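Local coordinates for trans-2-enoyl-CoA reductase (Treponema denticola ATCC 35405, PDB 4GGO), which catalyses the NADH-dependent reduction of the carbon-carbon double bond of trans-2-enoyl-CoA substrates such as crotonyl-CoA, in bacterial fatty acid synthesis, at residues 17-29 with 387-401. Numbering follows the deposited sequence.
Sequences LNAHPQGCKKGVE and EGINYEAEVERFDRI
Tyr-391 turns the edge of its ring onto a face of the His-20 imidazole in a T-shaped stack, centroids 4.7 Å apart and planes at 68°, with Tyr-391 CE1 over the middle of the imidazole. Ile-389, two residues back, lays CG2 over a face of the same tyrosine ring and also touches His-20 CE1, while its CD1 packs 3.9 Å from Lys-26 CB. Val-395 closes on His-20 from further along the chain: its CG2 lies 3.7 Å from His-20 NE2 and touches NE2 of the Gln-22 side chain, and its CG1 abuts Pro-21 CG. Phe-398 CD1 reaches the same proline carbon. At the C-terminal residue, Ile-401 sets CG2 3.5 Å from Gln-22 OE1 and against Lys-25 CD. Lys-26, its chain bent at chi2 (62°) and again at chi4, hydrogen-bonds through NZ to Glu-387 O at 3.0 Å, the donor lying above the carbonyl plane; the ammonium also forms a salt bridge with Asp-30.

A bond within its own segment helps to set the imidazole's rotation. With His-20 CG anti to the backbone N (chi1 -157°), His-20 ND1 accepts a hydrogen bond from Gly-23 N at 3.3 Å, in the ring plane. Tyr-391 is tethered by its hydroxyl to Gly-383 O and Val-386 N. Val-7 packs on His-20, Val-395 and Phe-398, and Tyr-98 of helix 95-110 backs Pro-21.

His-20 is thus the side-chain N-cap of helix 21-38, and the irregular C-terminal tail packs against this capped end, joining the tail to the N-terminal part of the chain away from the NAD site of the Rossmann fold.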
loop_
_atom_site.group_PDB
_atom_site.type_symbol
_atom_site.label_atom_id
_atom_site.label_comp_id
_atom_site.label_asym_id
_atom_site.label_seq_id
_atom_site.Cartn_x
_atom_site.Cartn_y
_atom_site.Cartn_z
ATOM N N LEU A 17 -12.683 9.950 -9.394
ATOM C CA LEU A 17 -13.675 8.958 -9.797
ATOM C C LEU A 17 -13.233 8.092 -10.973
ATOM O O LEU A 17 -13.480 6.888 -10.986
ATOM C CB LEU A 17 -15.011 9.636 -10.115
ATOM C CG LEU A 17 -15.630 10.451 -8.977
ATOM C CD1 LEU A 17 -17.043 10.915 -9.342
ATOM C CD2 LEU A 17 -15.619 9.664 -7.668
ATOM N N ASN A 18 -12.584 8.705 -11.957
ATOM C CA ASN A 18 -12.182 7.987 -13.163
ATOM C C ASN A 18 -10.700 7.615 -13.193
ATOM O O ASN A 18 -9.977 7.814 -12.217
ATOM C CB ASN A 18 -12.552 8.794 -14.409
ATOM C CG ASN A 18 -11.940 10.178 -14.409
ATOM O OD1 ASN A 18 -11.577 10.708 -13.359
ATOM N ND2 ASN A 18 -11.825 10.775 -15.589
ATOM N N ALA A 19 -10.255 7.068 -14.320
ATOM C CA ALA A 19 -8.866 6.651 -14.469
ATOM C C ALA A 19 -8.425 6.684 -15.928
ATOM O O ALA A 19 -9.226 6.454 -16.834
ATOM C CB ALA A 19 -8.665 5.261 -13.885
ATOM N N HIS A 20 -7.147 6.974 -16.146
ATOM C CA HIS A 20 -6.585 7.005 -17.489
ATOM C C HIS A 20 -5.851 5.698 -17.768
ATOM O O HIS A 20 -4.851 5.396 -17.117
ATOM C CB HIS A 20 -5.631 8.192 -17.635
ATOM C CG HIS A 20 -5.431 8.637 -19.050
ATOM N ND1 HIS A 20 -4.523 8.040 -19.899
ATOM C CD2 HIS A 20 -6.017 9.626 -19.765
ATOM C CE1 HIS A 20 -4.561 8.640 -21.075
ATOM N NE2 HIS A 20 -5.459 9.607 -21.020
ATOM N N PRO A 21 -6.353 4.912 -18.734
ATOM C CA PRO A 21 -5.820 3.583 -19.058
ATOM C C PRO A 21 -4.331 3.593 -19.403
ATOM O O PRO A 21 -3.574 2.796 -18.851
ATOM C CB PRO A 21 -6.641 3.167 -20.282
ATOM C CG PRO A 21 -7.913 3.930 -20.153
ATOM C CD PRO A 21 -7.522 5.251 -19.565
ATOM N N GLN A 22 -3.923 4.482 -20.302
ATOM C CA GLN A 22 -2.527 4.547 -20.725
ATOM C C GLN A 22 -1.639 5.100 -19.615
ATOM O O GLN A 22 -0.490 4.686 -19.463
ATOM C CB GLN A 22 -2.375 5.390 -21.994
ATOM C CG GLN A 22 -2.954 4.753 -23.249
ATOM C CD GLN A 22 -4.470 4.757 -23.265
ATOM O OE1 GLN A 22 -5.105 3.704 -23.247
ATOM N NE2 GLN A 22 -5.058 5.949 -23.297
ATOM N N GLY A 23 -2.180 6.038 -18.846
ATOM C CA GLY A 23 -1.461 6.622 -17.730
ATOM C C GLY A 23 -1.151 5.593 -16.661
ATOM O O GLY A 23 -0.054 5.578 -16.101
ATOM N N CYS A 24 -2.123 4.732 -16.377
ATOM C CA CYS A 24 -1.928 3.648 -15.420
ATOM C C CYS A 24 -0.862 2.680 -15.922
ATOM O O CYS A 24 -0.022 2.210 -15.153
ATOM C CB CYS A 24 -3.241 2.905 -15.170
ATOM S SG CYS A 24 -4.496 3.872 -14.297
ATOM N N LYS A 25 -0.905 2.388 -17.219
ATOM C CA LYS A 25 0.069 1.502 -17.847
ATOM C C LYS A 25 1.481 2.063 -17.717
ATOM O O LYS A 25 2.406 1.358 -17.316
ATOM C CB LYS A 25 -0.275 1.292 -19.323
ATOM C CG LYS A 25 0.761 0.492 -20.095
ATOM C CD LYS A 25 0.364 0.339 -21.555
ATOM C CE LYS A 25 1.380 -0.496 -22.322
ATOM N NZ LYS A 25 0.983 -0.687 -23.745
ATOM N N LYS A 26 1.635 3.339 -18.058
ATOM C CA LYS A 26 2.924 4.015 -17.967
ATOM C C LYS A 26 3.432 4.030 -16.528
ATOM O O LYS A 26 4.631 3.895 -16.282
ATOM C CB LYS A 26 2.810 5.444 -18.503
ATOM C CG LYS A 26 4.105 6.242 -18.475
ATOM C CD LYS A 26 5.177 5.608 -19.343
ATOM C CE LYS A 26 6.298 6.594 -19.633
ATOM N NZ LYS A 26 6.855 7.198 -18.390
ATOM N N GLY A 27 2.510 4.187 -15.583
ATOM C CA GLY A 27 2.848 4.180 -14.171
ATOM C C GLY A 27 3.437 2.851 -13.737
ATOM O O GLY A 27 4.391 2.806 -12.961
ATOM N N VAL A 28 2.864 1.763 -14.242
ATOM C CA VAL A 28 3.366 0.427 -13.945
ATOM C C VAL A 28 4.730 0.213 -14.593
ATOM O O VAL A 28 5.647 -0.320 -13.969
ATOM C CB VAL A 28 2.386 -0.665 -14.425
ATOM C CG1 VAL A 28 2.994 -2.049 -14.248
ATOM C CG2 VAL A 28 1.065 -0.558 -13.679
ATOM N N GLU A 29 4.860 0.645 -15.844
ATOM C CA GLU A 29 6.108 0.494 -16.587
ATOM C C GLU A 29 7.262 1.262 -15.949
ATOM O O GLU A 29 8.392 0.777 -15.920
ATOM C CB GLU A 29 5.926 0.929 -18.043
ATOM C CG GLU A 29 5.140 -0.058 -18.889
ATOM C CD GLU A 29 4.916 0.433 -20.305
ATOM O OE1 GLU A 29 4.898 1.664 -20.514
ATOM O OE2 GLU A 29 4.760 -0.413 -21.212
ATOM N N GLU A 387 4.363 11.246 -16.551
ATOM C CA GLU A 387 5.240 11.737 -17.606
ATOM C C GLU A 387 5.182 10.859 -18.852
ATOM O O GLU A 387 5.144 9.634 -18.755
ATOM C CB GLU A 387 6.679 11.819 -17.088
ATOM C CG GLU A 387 7.497 12.954 -17.673
ATOM C CD GLU A 387 8.849 13.098 -16.998
ATOM O OE1 GLU A 387 9.353 14.238 -16.908
ATOM O OE2 GLU A 387 9.407 12.071 -16.559
ATOM N N GLY A 388 5.168 11.495 -20.020
ATOM C CA GLY A 388 5.189 10.777 -21.282
ATOM C C GLY A 388 3.818 10.458 -21.848
ATOM O O GLY A 388 3.700 9.716 -22.824
ATOM N N ILE A 389 2.776 11.012 -21.237
ATOM C CA ILE A 389 1.412 10.789 -21.707
ATOM C C ILE A 389 0.806 12.077 -22.260
ATOM O O ILE A 389 0.879 13.130 -21.627
ATOM C CB ILE A 389 0.512 10.218 -20.592
ATOM C CG1 ILE A 389 1.071 8.888 -20.090
ATOM C CG2 ILE A 389 -0.915 10.034 -21.091
ATOM C CD1 ILE A 389 1.170 7.822 -21.159
ATOM N N ASN A 390 0.211 11.979 -23.445
ATOM C CA ASN A 390 -0.357 13.132 -24.137
ATOM C C ASN A 390 -1.487 13.805 -23.359
ATOM O O ASN A 390 -1.466 15.022 -23.153
ATOM C CB ASN A 390 -0.852 12.715 -25.527
ATOM C CG ASN A 390 -1.072 13.898 -26.455
ATOM O OD1 ASN A 390 -1.452 14.987 -26.025
ATOM N ND2 ASN A 390 -0.838 13.683 -27.745
ATOM N N TYR A 391 -2.471 13.008 -22.947
ATOM C CA TYR A 391 -3.668 13.487 -22.243
ATOM C C TYR A 391 -4.614 14.336 -23.098
ATOM O O TYR A 391 -5.830 14.315 -22.892
ATOM C CB TYR A 391 -3.316 14.192 -20.924
ATOM C CG TYR A 391 -2.766 13.257 -19.873
ATOM C CD1 TYR A 391 -3.539 12.226 -19.365
ATOM C CD2 TYR A 391 -1.476 13.406 -19.389
ATOM C CE1 TYR A 391 -3.044 11.370 -18.408
ATOM C CE2 TYR A 391 -0.973 12.554 -18.429
ATOM C CZ TYR A 391 -1.762 11.535 -17.948
ATOM O OH TYR A 391 -1.268 10.683 -16.992
ATOM N N GLU A 392 -4.062 15.079 -24.051
ATOM C CA GLU A 392 -4.882 15.815 -25.006
ATOM C C GLU A 392 -5.315 14.881 -26.129
ATOM O O GLU A 392 -6.171 15.221 -26.945
ATOM C CB GLU A 392 -4.127 17.024 -25.565
ATOM C CG GLU A 392 -3.717 18.050 -24.516
ATOM C CD GLU A 392 -4.902 18.758 -23.876
ATOM O OE1 GLU A 392 -6.023 18.681 -24.423
ATOM O OE2 GLU A 392 -4.708 19.399 -22.823
ATOM N N ALA A 393 -4.706 13.700 -26.165
ATOM C CA ALA A 393 -5.144 12.638 -27.056
ATOM C C ALA A 393 -6.295 11.898 -26.386
ATOM O O ALA A 393 -6.222 11.571 -25.201
ATOM C CB ALA A 393 -3.999 11.686 -27.351
ATOM N N GLU A 394 -7.353 11.626 -27.143
ATOM C CA GLU A 394 -8.540 10.993 -26.572
ATOM C C GLU A 394 -8.416 9.473 -26.479
ATOM O O GLU A 394 -7.753 8.840 -27.299
ATOM C CB GLU A 394 -9.802 11.385 -27.350
ATOM C CG GLU A 394 -10.057 10.579 -28.614
ATOM C CD GLU A 394 -11.296 11.041 -29.360
ATOM O OE1 GLU A 394 -11.277 11.029 -30.608
ATOM O OE2 GLU A 394 -12.291 11.408 -28.699
ATOM N N VAL A 395 -9.055 8.902 -25.462
ATOM C CA VAL A 395 -9.046 7.460 -25.254
ATOM C C VAL A 395 -10.169 6.800 -26.051
ATOM O O VAL A 395 -11.340 7.149 -25.901
ATOM C CB VAL A 395 -9.190 7.113 -23.761
ATOM C CG1 VAL A 395 -9.177 5.606 -23.558
ATOM C CG2 VAL A 395 -8.077 7.770 -22.959
ATOM N N GLU A 396 -9.799 5.847 -26.901
ATOM C CA GLU A 396 -10.747 5.197 -27.800
ATOM C C GLU A 396 -11.741 4.308 -27.054
ATOM O O GLU A 396 -12.948 4.389 -27.282
ATOM C CB GLU A 396 -9.993 4.400 -28.868
ATOM C CG GLU A 396 -9.068 5.265 -29.715
ATOM C CD GLU A 396 -8.008 4.463 -30.441
ATOM O OE1 GLU A 396 -6.818 4.830 -30.343
ATOM O OE2 GLU A 396 -8.360 3.471 -31.113
ATOM N N ARG A 397 -11.231 3.465 -26.162
ATOM C CA ARG A 397 -12.091 2.618 -25.338
ATOM C C ARG A 397 -11.466 2.334 -23.973
ATOM O O ARG A 397 -10.280 2.586 -23.761
ATOM C CB ARG A 397 -12.443 1.318 -26.068
ATOM C CG ARG A 397 -11.249 0.525 -26.570
ATOM C CD ARG A 397 -11.703 -0.568 -27.527
ATOM N NE ARG A 397 -12.710 -1.436 -26.925
ATOM C CZ ARG A 397 -13.562 -2.186 -27.617
ATOM N NH1 ARG A 397 -13.538 -2.170 -28.943
ATOM N NH2 ARG A 397 -14.445 -2.946 -26.984
ATOM N N PHE A 398 -12.267 1.807 -23.052
ATOM C CA PHE A 398 -11.838 1.683 -21.662
ATOM C C PHE A 398 -11.763 0.246 -21.150
ATOM O O PHE A 398 -11.704 0.018 -19.943
ATOM C CB PHE A 398 -12.759 2.499 -20.755
ATOM C CG PHE A 398 -12.796 3.961 -21.085
ATOM C CD1 PHE A 398 -11.888 4.834 -20.510
ATOM C CD2 PHE A 398 -13.736 4.464 -21.969
ATOM C CE1 PHE A 398 -11.916 6.181 -20.810
ATOM C CE2 PHE A 398 -13.768 5.812 -22.275
ATOM C CZ PHE A 398 -12.858 6.671 -21.694
ATOM N N ASP A 399 -11.763 -0.717 -22.063
ATOM C CA ASP A 399 -11.662 -2.118 -21.676
ATOM C C ASP A 399 -10.326 -2.717 -22.098
ATOM O O ASP A 399 -10.189 -3.936 -22.194
ATOM C CB ASP A 399 -12.817 -2.924 -22.277
ATOM C CG ASP A 399 -12.970 -2.698 -23.767
ATOM O OD1 ASP A 399 -12.499 -1.653 -24.264
ATOM O OD2 ASP A 399 -13.562 -3.566 -24.442
ATOM N N ARG A 400 -9.344 -1.851 -22.339
ATOM C CA ARG A 400 -8.034 -2.285 -22.827
ATOM C C ARG A 400 -6.894 -1.353 -22.416
ATOM O O ARG A 400 -7.123 -0.203 -22.033
ATOM C CB ARG A 400 -8.056 -2.417 -24.352
ATOM C CG ARG A 400 -8.457 -3.792 -24.852
ATOM C CD ARG A 400 -9.459 -3.709 -25.989
ATOM N NE ARG A 400 -9.907 -5.035 -26.401
ATOM C CZ ARG A 400 -10.872 -5.720 -25.794
ATOM N NH1 ARG A 400 -11.491 -5.207 -24.740
ATOM N NH2 ARG A 400 -11.215 -6.920 -26.239
ATOM N N ILE A 401 -5.671 -1.869 -22.492
ATOM C CA ILE A 401 -4.466 -1.070 -22.285
ATOM C C ILE A 401 -4.383 -0.494 -20.873
ATOM O O ILE A 401 -4.264 -1.241 -19.901
ATOM C CB ILE A 401 -4.338 0.041 -23.354
ATOM C CG1 ILE A 401 -4.369 -0.578 -24.757
ATOM C CG2 ILE A 401 -3.069 0.832 -23.154
ATOM C CD1 ILE A 401 -4.170 0.407 -25.897
HETATM O O HOH W 1 -6.908 12.146 -22.553
#